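Local coordinates for Two-component system sensor histidine kinase (Bacteroides thetaiotaomicron, PDB 3OTT), which probably senses saccharides through this extracellular beta-propeller and beta-sandwich part and passes the signal on as a histidine kinase coupled to transcription, at residues B[50-55]-B[638-643]. Residues are numbered along the deposited sequence; the frame is centred on the assembly and turned at random.
Sequences STQQHF and LTALYI
Q52 reaches across to the backbone of T639 and makes the one polar link here: its NE2 donates to T639 O at 3.0 Å, with the N-H pointing almost straight at the oxygen (166°). The acceptor lies close to the plane of the Q52 amide, but NE2 itself sits above the plane of the T639 carbonyl, 35° out of it. What puts the amide there is a fully stretched side chain, CG anti to the backbone N (chi1 -176°) and CD anti in turn, which spans a gap of 8.7 Å from Q52 CA to A640 CA. The tight part is small: the same NE2 also rests against the methyl of buried A640, 3.7 Å from its CB. The whole contact buries only 81 Å², and away from that methyl it is loose, Q52 and T639 both staying partly exposed. Cut back to an alanine here, the side chain would no longer reach, which would probably leave T639 O without this donor and a gap beside the A640 methyl. T639 OG1 hydrogen-bonds to D47, whose other carboxylate oxygen takes the backbone N of S50 and so ties both segments together. Strand 51-53 is the outermost of a four-stranded propeller blade, paired with 42-46; strand 637-643 runs between 646-648 and 674-679 in the beta-sandwich at the C-terminal end of this extracellular piece, so the contact joins propeller to sandwich.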
loop_
_atom_site.group_PDB
_atom_site.type_symbol
_atom_site.label_atom_id
_atom_site.label_comp_id
_atom_site.label_asym_id
_atom_site.label_seq_id
_atom_site.Cartn_x
_atom_site.Cartn_y
_atom_site.Cartn_z
ATOM N N SER B 50 27.598 15.820 -15.628
ATOM C CA SER B 50 27.652 17.240 -15.918
ATOM C C SER B 50 26.272 17.873 -15.817
ATOM O O SER B 50 25.262 17.176 -15.845
ATOM C CB SER B 50 28.203 17.486 -17.315
ATOM O OG SER B 50 27.380 16.859 -18.258
ATOM N N THR B 51 26.268 19.199 -15.706
ATOM C CA THR B 51 25.077 20.000 -15.753
ATOM C C THR B 51 24.680 20.318 -17.180
ATOM O O THR B 51 25.519 20.409 -18.065
ATOM C CB THR B 51 25.218 21.300 -14.935
ATOM O OG1 THR B 51 26.212 22.133 -15.545
ATOM C CG2 THR B 51 25.639 20.988 -13.503
ATOM N N GLN B 52 23.395 20.506 -17.403
ATOM C CA GLN B 52 22.915 20.864 -18.724
ATOM C C GLN B 52 21.789 21.924 -18.622
ATOM O O GLN B 52 20.828 21.778 -17.851
ATOM C CB GLN B 52 22.415 19.580 -19.452
ATOM C CG GLN B 52 21.973 19.790 -20.880
ATOM C CD GLN B 52 21.486 18.481 -21.546
ATOM O OE1 GLN B 52 20.413 18.422 -22.137
ATOM N NE2 GLN B 52 22.265 17.444 -21.418
ATOM N N GLN B 53 21.900 22.971 -19.434
ATOM C CA GLN B 53 20.961 24.075 -19.325
ATOM C C GLN B 53 19.729 23.812 -20.147
ATOM O O GLN B 53 19.802 23.146 -21.161
ATOM C CB GLN B 53 21.592 25.424 -19.689
ATOM C CG GLN B 53 21.852 25.678 -21.176
ATOM C CD GLN B 53 22.589 26.989 -21.332
ATOM O OE1 GLN B 53 23.729 27.090 -20.914
ATOM N NE2 GLN B 53 21.920 28.024 -21.845
ATOM N N HIS B 54 18.587 24.332 -19.708
ATOM C CA HIS B 54 17.371 24.168 -20.540
ATOM C C HIS B 54 16.683 25.480 -20.873
ATOM O O HIS B 54 15.496 25.588 -20.803
ATOM C CB HIS B 54 16.432 23.184 -19.878
ATOM C CG HIS B 54 17.041 21.827 -19.732
ATOM N ND1 HIS B 54 16.902 20.844 -20.701
ATOM C CD2 HIS B 54 17.856 21.310 -18.794
ATOM C CE1 HIS B 54 17.570 19.768 -20.332
ATOM N NE2 HIS B 54 18.169 20.024 -19.188
ATOM N N PHE B 55 17.479 26.481 -21.217
ATOM C CA PHE B 55 16.998 27.810 -21.518
ATOM C C PHE B 55 17.963 28.423 -22.521
ATOM O O PHE B 55 19.096 27.956 -22.656
ATOM C CB PHE B 55 16.899 28.658 -20.237
ATOM C CG PHE B 55 18.184 28.809 -19.491
ATOM C CD1 PHE B 55 19.118 29.774 -19.855
ATOM C CD2 PHE B 55 18.455 28.007 -18.423
ATOM C CE1 PHE B 55 20.313 29.933 -19.123
ATOM C CE2 PHE B 55 19.649 28.117 -17.691
ATOM C CZ PHE B 55 20.583 29.081 -18.050
ATOM N N LEU B 638 20.331 7.994 -21.863
ATOM C CA LEU B 638 21.078 8.875 -22.714
ATOM C C LEU B 638 20.604 10.264 -22.377
ATOM O O LEU B 638 19.417 10.506 -22.301
ATOM C CB LEU B 638 20.761 8.502 -24.166
ATOM C CG LEU B 638 21.761 7.680 -24.988
ATOM C CD1 LEU B 638 22.621 6.816 -24.162
ATOM C CD2 LEU B 638 20.998 6.893 -26.063
ATOM N N THR B 639 21.521 11.185 -22.164
ATOM C CA THR B 639 21.127 12.472 -21.581
ATOM C C THR B 639 21.505 13.631 -22.476
ATOM O O THR B 639 21.134 14.800 -22.201
ATOM C CB THR B 639 21.732 12.654 -20.140
ATOM O OG1 THR B 639 23.140 12.466 -20.191
ATOM C CG2 THR B 639 21.238 11.549 -19.211
ATOM N N ALA B 640 22.243 13.337 -23.556
ATOM C CA ALA B 640 22.557 14.393 -24.542
ATOM C C ALA B 640 22.931 13.866 -25.920
ATOM O O ALA B 640 23.635 12.890 -26.057
ATOM C CB ALA B 640 23.662 15.276 -24.016
ATOM N N LEU B 641 22.477 14.566 -26.955
ATOM C CA LEU B 641 22.883 14.251 -28.307
ATOM C C LEU B 641 23.609 15.467 -28.902
ATOM O O LEU B 641 23.089 16.571 -28.850
ATOM C CB LEU B 641 21.648 13.922 -29.161
ATOM C CG LEU B 641 21.870 13.714 -30.679
ATOM C CD1 LEU B 641 22.727 12.497 -30.939
ATOM C CD2 LEU B 641 20.564 13.550 -31.383
ATOM N N TYR B 642 24.811 15.259 -29.446
ATOM C CA TYR B 642 25.531 16.280 -30.186
ATOM C C TYR B 642 25.650 15.890 -31.651
ATOM O O TYR B 642 25.876 14.700 -31.996
ATOM C CB TYR B 642 26.946 16.448 -29.640
ATOM C CG TYR B 642 27.059 16.928 -28.207
ATOM C CD1 TYR B 642 26.790 16.053 -27.159
ATOM C CD2 TYR B 642 27.463 18.227 -27.908
ATOM C CE1 TYR B 642 26.888 16.461 -25.827
ATOM C CE2 TYR B 642 27.600 18.670 -26.538
ATOM C CZ TYR B 642 27.296 17.744 -25.524
ATOM O OH TYR B 642 27.365 18.030 -24.203
ATOM N N ILE B 643 25.494 16.895 -32.504
ATOM C CA ILE B 643 25.732 16.765 -33.928
ATOM C C ILE B 643 26.765 17.836 -34.262
ATOM O O ILE B 643 26.612 19.013 -33.872
ATOM C CB ILE B 643 24.446 17.001 -34.734
ATOM C CG1 ILE B 643 23.467 15.851 -34.502
ATOM C CG2 ILE B 643 24.775 17.251 -36.246
ATOM C CD1 ILE B 643 22.033 16.232 -34.698
#